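Local coordinates for cell division control protein 73 (Saccharomyces cerevisiae, PDB 3V46) that acts in the PAF1 complex during RNA polymerase II transcription elongation and histone modification, its Ras-like C-terminal domain promoting association of the complex with chromatin, at residues D14-I19 with T76-K81; R114-Y119 with W157-K162. One frame throughout, in Å; residues are numbered along the deposited sequence. Where two conformers were deposited one is given.

From the N terminus the chain enters strand 16-18, an inner strand of the sheet, then passes through helix 32-38 and strands 54-59 and 68-73. Contact 1 closes this first long loop, of 56 residues, by bringing 76-81 back over I16 and L18. The chain goes on through strand 88-92 to strand 116-122, where contact 2 opens, and helix 149-166 closes it after 37 more residues. The two loops follow in series, neither nested nor crossed. Their centres lie about 16 Å apart, and they join through the sheet: I17, turned to the face opposite I16 and L18, puts CD1 4.0 Å from CD2 of L160 on the helix.

Contact 1 (D14-I19 with T76-K81); sequences DPIILI and TRMFTK
I16 and L18 face a type I turn running from T76 to F79 whose backbone stands well back from strand 16-18: the CA atoms of I16 and M78 are 10.4 Å apart. Side chains bridge the gap, and the contact across it is entirely apolar. M78 and I16 meet tip to tip, with M78 CE 3.6 Å from I16 CD1. The methionine gets there by a bend about its last torsion (chi3 -76°), which folds the methyl off the line of an otherwise extended chain; I16 answers with its longer branch, CG1 continuing straight into CD1 (chi2 169°). F79 comes in beside this pair. Its far ring atom CZ lies 3.8 Å from L18 CD2 and also touches I16 CD1, and both methyls approach the ring obliquely. W85 stacks on the same ring, V88 of the neighbouring strand touches it, and Y84 packs against M78. The turn itself is closed by a bond from F79 N to T76 O. This is a Ras-like sheet, with 16-18 as its first strand and 76-81 following the third; by topology the loop corresponds to the place of switch II in small GTPases, but this domain does not bind GTP, and here the loop packs its hydrophobic residues onto one face of the sheet.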
loop_
_atom_site.group_PDB
_atom_site.type_symbol
_atom_site.label_atom_id
_atom_site.label_comp_id
_atom_site.label_asym_id
_atom_site.label_seq_id
_atom_site.Cartn_x
_atom_site.Cartn_y
_atom_site.Cartn_z
ATOM N N ASP A 14 5.775 12.547 8.088
ATOM C CA ASP A 14 4.665 11.677 7.702
ATOM C C ASP A 14 5.152 10.481 6.890
ATOM O O ASP A 14 5.880 10.627 5.905
ATOM C CB ASP A 14 3.598 12.440 6.920
ATOM C CG ASP A 14 2.850 13.449 7.777
ATOM O OD1 ASP A 14 2.850 13.309 9.020
ATOM O OD2 ASP A 14 2.242 14.374 7.205
ATOM N N PRO A 15 4.750 9.279 7.306
ATOM C CA PRO A 15 5.145 8.104 6.524
ATOM C C PRO A 15 4.447 8.051 5.162
ATOM O O PRO A 15 3.369 8.626 4.951
ATOM C CB PRO A 15 4.707 6.934 7.409
ATOM C CG PRO A 15 3.619 7.485 8.258
ATOM C CD PRO A 15 3.953 8.922 8.487
ATOM N N ILE A 16 5.066 7.320 4.246
ATOM C CA ILE A 16 4.618 7.263 2.870
ATOM C C ILE A 16 4.254 5.839 2.471
ATOM O O ILE A 16 4.958 4.886 2.815
ATOM C CB ILE A 16 5.719 7.780 1.933
ATOM C CG1 ILE A 16 6.077 9.227 2.302
ATOM C CG2 ILE A 16 5.284 7.683 0.490
ATOM C CD1 ILE A 16 7.335 9.763 1.635
ATOM N N ILE A 17 3.146 5.706 1.748
ATOM C CA ILE A 17 2.734 4.448 1.148
ATOM C C ILE A 17 2.773 4.628 -0.358
ATOM O O ILE A 17 2.202 5.577 -0.891
ATOM C CB ILE A 17 1.313 4.045 1.580
ATOM C CG1 ILE A 17 1.243 3.848 3.101
ATOM C CG2 ILE A 17 0.899 2.749 0.883
ATOM C CD1 ILE A 17 -0.163 3.530 3.664
ATOM N N LEU A 18 3.463 3.736 -1.052
ATOM C CA LEU A 18 3.521 3.804 -2.511
ATOM C C LEU A 18 2.495 2.859 -3.105
ATOM O O LEU A 18 2.493 1.676 -2.796
ATOM C CB LEU A 18 4.897 3.404 -3.017
ATOM C CG LEU A 18 6.082 4.186 -2.489
ATOM C CD1 LEU A 18 7.361 3.692 -3.153
ATOM C CD2 LEU A 18 5.871 5.650 -2.754
ATOM N N ILE A 19 1.652 3.391 -3.982
ATOM C CA ILE A 19 0.633 2.605 -4.660
ATOM C C ILE A 19 0.564 3.030 -6.126
ATOM O O ILE A 19 -0.408 3.651 -6.569
ATOM C CB ILE A 19 -0.737 2.713 -3.947
ATOM C CG1 ILE A 19 -1.742 1.732 -4.564
ATOM C CG2 ILE A 19 -1.259 4.158 -3.964
ATOM C CD1 ILE A 19 -2.990 1.538 -3.745
ATOM N N THR A 76 6.672 8.768 -7.850
ATOM C CA THR A 76 7.789 9.123 -6.978
ATOM C C THR A 76 8.333 10.520 -7.247
ATOM O O THR A 76 9.495 10.799 -6.950
ATOM C CB THR A 76 8.942 8.103 -7.091
ATOM O OG1 THR A 76 9.388 8.028 -8.445
ATOM C CG2 THR A 76 8.490 6.717 -6.632
ATOM N N ARG A 77 7.498 11.401 -7.794
ATOM C CA ARG A 77 7.932 12.764 -8.095
ATOM C C ARG A 77 8.300 13.560 -6.833
ATOM O O ARG A 77 9.123 14.469 -6.889
ATOM C CB ARG A 77 6.852 13.507 -8.888
ATOM C CG ARG A 77 6.521 12.866 -10.235
ATOM C CD ARG A 77 5.579 13.738 -11.076
ATOM N NE ARG A 77 4.289 13.956 -10.418
ATOM C CZ ARG A 77 3.249 13.130 -10.512
ATOM N NH1 ARG A 77 2.118 13.404 -9.875
ATOM N NH2 ARG A 77 3.338 12.026 -11.243
ATOM N N MET A 78 7.692 13.218 -5.703
ATOM C CA MET A 78 7.925 13.941 -4.453
ATOM C C MET A 78 9.294 13.634 -3.861
ATOM O O MET A 78 9.716 14.292 -2.918
ATOM C CB MET A 78 6.854 13.590 -3.412
ATOM C CG MET A 78 7.012 12.205 -2.782
ATOM S SD MET A 78 5.842 11.901 -1.439
ATOM C CE MET A 78 6.565 12.853 -0.105
ATOM N N PHE A 79 9.975 12.632 -4.406
ATOM C CA PHE A 79 11.207 12.129 -3.810
ATOM C C PHE A 79 12.408 12.906 -4.323
ATOM O O PHE A 79 13.235 12.383 -5.067
ATOM C CB PHE A 79 11.356 10.635 -4.094
ATOM C CG PHE A 79 10.364 9.784 -3.353
ATOM C CD1 PHE A 79 9.079 9.623 -3.824
ATOM C CD2 PHE A 79 10.720 9.156 -2.177
ATOM C CE1 PHE A 79 8.173 8.842 -3.133
ATOM C CE2 PHE A 79 9.821 8.384 -1.492
ATOM C CZ PHE A 79 8.547 8.230 -1.971
ATOM N N THR A 80 12.497 14.157 -3.894
ATOM C CA THR A 80 13.521 15.074 -4.384
ATOM C C THR A 80 14.790 15.010 -3.546
ATOM O O THR A 80 15.819 15.589 -3.909
ATOM C CB THR A 80 12.980 16.506 -4.418
ATOM O OG1 THR A 80 12.429 16.846 -3.140
ATOM C CG2 THR A 80 11.895 16.620 -5.469
ATOM N N LYS A 81 14.718 14.312 -2.419
ATOM C CA LYS A 81 15.909 14.006 -1.634
ATOM C C LYS A 81 15.817 12.560 -1.182
ATOM O O LYS A 81 14.730 12.066 -0.916
ATOM C CB LYS A 81 16.037 14.944 -0.436
ATOM C CG LYS A 81 14.782 15.076 0.403
ATOM C CD LYS A 81 14.957 16.111 1.505
ATOM C CE LYS A 81 15.290 17.484 0.942
ATOM N NZ LYS A 81 15.471 18.513 2.011
#

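Contact 2 (R114-Y119 with W157-K162); sequences RCKGYY and WHSLEK
Y118 reaches from strand 116-122 to S159 on helix 149-166. Its CB leaves the strand toward the helix, and CG sits beside the backbone N, anti to the carbonyl carbon (chi1 -65°), which sends the ring across the space between sheet and helix. The side chain also packs on A90 of the adjacent strand, as does that of L160, and the ring meets that of F156, one turn back on the helix from S159, with the two planes well inclined to each other. Near the far end CE2 and CZ each come 3.7 Å from S159 OG, which lies at the ring edge, close to its plane. Last comes OH, hydrogen-bonded to S159 OG at 2.8 Å; either hydroxyl could be the donor. The phenol oxygen also lies 4.1 Å from L160 CB.

The framework is the Ras-like alpha/beta sandwich: the C-terminal helix lies against one face of the sheet, its local axis 10.5 Å from that of the strand and nearly antiparallel to it, at 163°.

S159 OG also makes a weak hydrogen bond to E137 OE2, on the next strand of the sheet. A phenylalanine in place of Y118 would remove the phenol oxygen and would probably leave the buried S159 hydroxyl without its 2.8 Å partner on the strand, relying more on its weak bond to E137. K116 passes alongside, bent at chi2 (84°), with CE 3.6 Å from S159 OG, and its NZ goes on to a salt bridge with that same E137 carboxylate.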
loop_
_atom_site.group_PDB
_atom_site.type_symbol
_atom_site.label_atom_id
_atom_site.label_comp_id
_atom_site.label_asym_id
_atom_site.label_seq_id
_atom_site.Cartn_x
_atom_site.Cartn_y
_atom_site.Cartn_z
ATOM N N ARG A 114 13.397 -4.335 3.615
ATOM C CA ARG A 114 13.386 -3.144 4.450
ATOM C C ARG A 114 12.114 -2.302 4.357
ATOM O O ARG A 114 11.923 -1.409 5.186
ATOM C CB ARG A 114 14.620 -2.291 4.158
ATOM C CG ARG A 114 14.708 -1.769 2.749
ATOM C CD ARG A 114 16.039 -1.066 2.548
ATOM N NE ARG A 114 16.173 0.057 3.468
ATOM C CZ ARG A 114 17.320 0.481 3.993
ATOM N NH1 ARG A 114 18.467 -0.116 3.695
ATOM N NH2 ARG A 114 17.312 1.515 4.817
ATOM N N CYS A 115 11.252 -2.587 3.373
ATOM C CA CYS A 115 9.945 -1.940 3.252
ATOM C C CYS A 115 8.902 -3.044 3.151
ATOM O O CYS A 115 9.088 -4.022 2.432
ATOM C CB CYS A 115 9.818 -1.044 1.997
ATOM S SG CYS A 115 10.985 0.352 1.829
ATOM N N LYS A 116 7.795 -2.876 3.853
ATOM C CA LYS A 116 6.709 -3.838 3.815
ATOM C C LYS A 116 5.986 -3.794 2.479
ATOM O O LYS A 116 5.539 -2.740 2.039
ATOM C CB LYS A 116 5.738 -3.535 4.952
ATOM C CG LYS A 116 4.505 -4.377 4.939
ATOM C CD LYS A 116 4.753 -5.681 5.609
ATOM C CE LYS A 116 3.485 -6.504 5.685
ATOM N NZ LYS A 116 3.770 -7.835 6.251
ATOM N N GLY A 117 5.890 -4.944 1.823
ATOM C CA GLY A 117 5.182 -5.059 0.565
ATOM C C GLY A 117 3.865 -5.812 0.680
ATOM O O GLY A 117 3.721 -6.730 1.497
ATOM N N TYR A 118 2.913 -5.413 -0.158
ATOM C CA TYR A 118 1.603 -6.046 -0.257
ATOM C C TYR A 118 1.286 -6.312 -1.716
ATOM O O TYR A 118 1.678 -5.541 -2.595
ATOM C CB TYR A 118 0.500 -5.139 0.309
ATOM C CG TYR A 118 0.614 -4.874 1.786
ATOM C CD1 TYR A 118 1.339 -3.791 2.261
ATOM C CD2 TYR A 118 0.009 -5.708 2.709
ATOM C CE1 TYR A 118 1.448 -3.538 3.592
ATOM C CE2 TYR A 118 0.115 -5.458 4.069
ATOM C CZ TYR A 118 0.836 -4.367 4.495
ATOM O OH TYR A 118 0.963 -4.102 5.838
ATOM N N TYR A 119 0.585 -7.413 -1.964
ATOM C CA TYR A 119 0.060 -7.724 -3.277
ATOM C C TYR A 119 -1.412 -8.109 -3.111
ATOM O O TYR A 119 -1.729 -9.160 -2.571
ATOM C CB TYR A 119 0.834 -8.871 -3.942
ATOM C CG TYR A 119 0.284 -9.242 -5.298
ATOM C CD1 TYR A 119 0.556 -8.464 -6.415
ATOM C CD2 TYR A 119 -0.503 -10.373 -5.465
ATOM C CE1 TYR A 119 0.057 -8.785 -7.654
ATOM C CE2 TYR A 119 -1.001 -10.713 -6.706
ATOM C CZ TYR A 119 -0.723 -9.913 -7.796
ATOM O OH TYR A 119 -1.205 -10.248 -9.035
ATOM N N TRP A 157 -4.825 -2.835 8.556
ATOM C CA TRP A 157 -4.356 -1.806 9.469
ATOM C C TRP A 157 -3.539 -2.393 10.608
ATOM O O TRP A 157 -2.573 -1.772 11.046
ATOM C CB TRP A 157 -5.519 -0.983 10.015
ATOM C CG TRP A 157 -6.050 0.060 9.084
ATOM C CD1 TRP A 157 -7.321 0.152 8.608
ATOM C CD2 TRP A 157 -5.338 1.178 8.542
ATOM N NE1 TRP A 157 -7.452 1.264 7.815
ATOM C CE2 TRP A 157 -6.250 1.914 7.762
ATOM C CE3 TRP A 157 -4.026 1.643 8.659
ATOM C CZ2 TRP A 157 -5.887 3.077 7.086
ATOM C CZ3 TRP A 157 -3.669 2.799 7.991
ATOM C CH2 TRP A 157 -4.596 3.507 7.219
ATOM N N HIS A 158 -3.923 -3.573 11.098
ATOM C CA HIS A 158 -3.161 -4.259 12.139
ATOM C C HIS A 158 -1.764 -4.618 11.626
ATOM O O HIS A 158 -0.772 -4.435 12.330
ATOM C CB HIS A 158 -3.930 -5.507 12.617
ATOM C CG HIS A 158 -3.124 -6.452 13.453
ATOM N ND1 HIS A 158 -3.053 -6.357 14.826
ATOM C CD2 HIS A 158 -2.373 -7.527 13.111
ATOM C CE1 HIS A 158 -2.286 -7.326 15.295
ATOM N NE2 HIS A 158 -1.863 -8.052 14.275
ATOM N N SER A 159 -1.698 -5.101 10.383
ATOM C CA SER A 159 -0.442 -5.467 9.734
ATOM C C SER A 159 0.458 -4.249 9.618
ATOM O O SER A 159 1.654 -4.304 9.905
ATOM C CB SER A 159 -0.719 -6.046 8.339
ATOM O OG SER A 159 0.479 -6.262 7.617
ATOM N N LEU A 160 -0.127 -3.129 9.213
ATOM C CA LEU A 160 0.649 -1.912 9.043
ATOM C C LEU A 160 1.067 -1.326 10.403
ATOM O O LEU A 160 2.174 -0.826 10.555
ATOM C CB LEU A 160 -0.150 -0.902 8.227
ATOM C CG LEU A 160 0.602 0.364 7.840
ATOM C CD1 LEU A 160 1.894 0.040 7.093
ATOM C CD2 LEU A 160 -0.292 1.254 6.999
ATOM N N GLU A 161 0.190 -1.414 11.399
ATOM C CA GLU A 161 0.510 -0.947 12.744
ATOM C C GLU A 161 1.754 -1.654 13.274
ATOM O O GLU A 161 2.651 -1.022 13.824
ATOM C CB GLU A 161 -0.676 -1.202 13.679
ATOM C CG GLU A 161 -0.480 -0.714 15.086
ATOM C CD GLU A 161 -1.673 -1.029 15.955
ATOM O OE1 GLU A 161 -2.137 -2.191 15.934
ATOM O OE2 GLU A 161 -2.157 -0.115 16.642
ATOM N N LYS A 162 1.798 -2.969 13.093
ATOM C CA LYS A 162 2.916 -3.793 13.528
ATOM C C LYS A 162 4.197 -3.349 12.833
ATOM O O LYS A 162 5.270 -3.254 13.451
ATOM C CB LYS A 162 2.604 -5.247 13.189
ATOM C CG LYS A 162 3.669 -6.259 13.567
ATOM C CD LYS A 162 3.207 -7.677 13.229
ATOM C CE LYS A 162 1.758 -7.915 13.668
ATOM N NZ LYS A 162 1.260 -9.269 13.287
#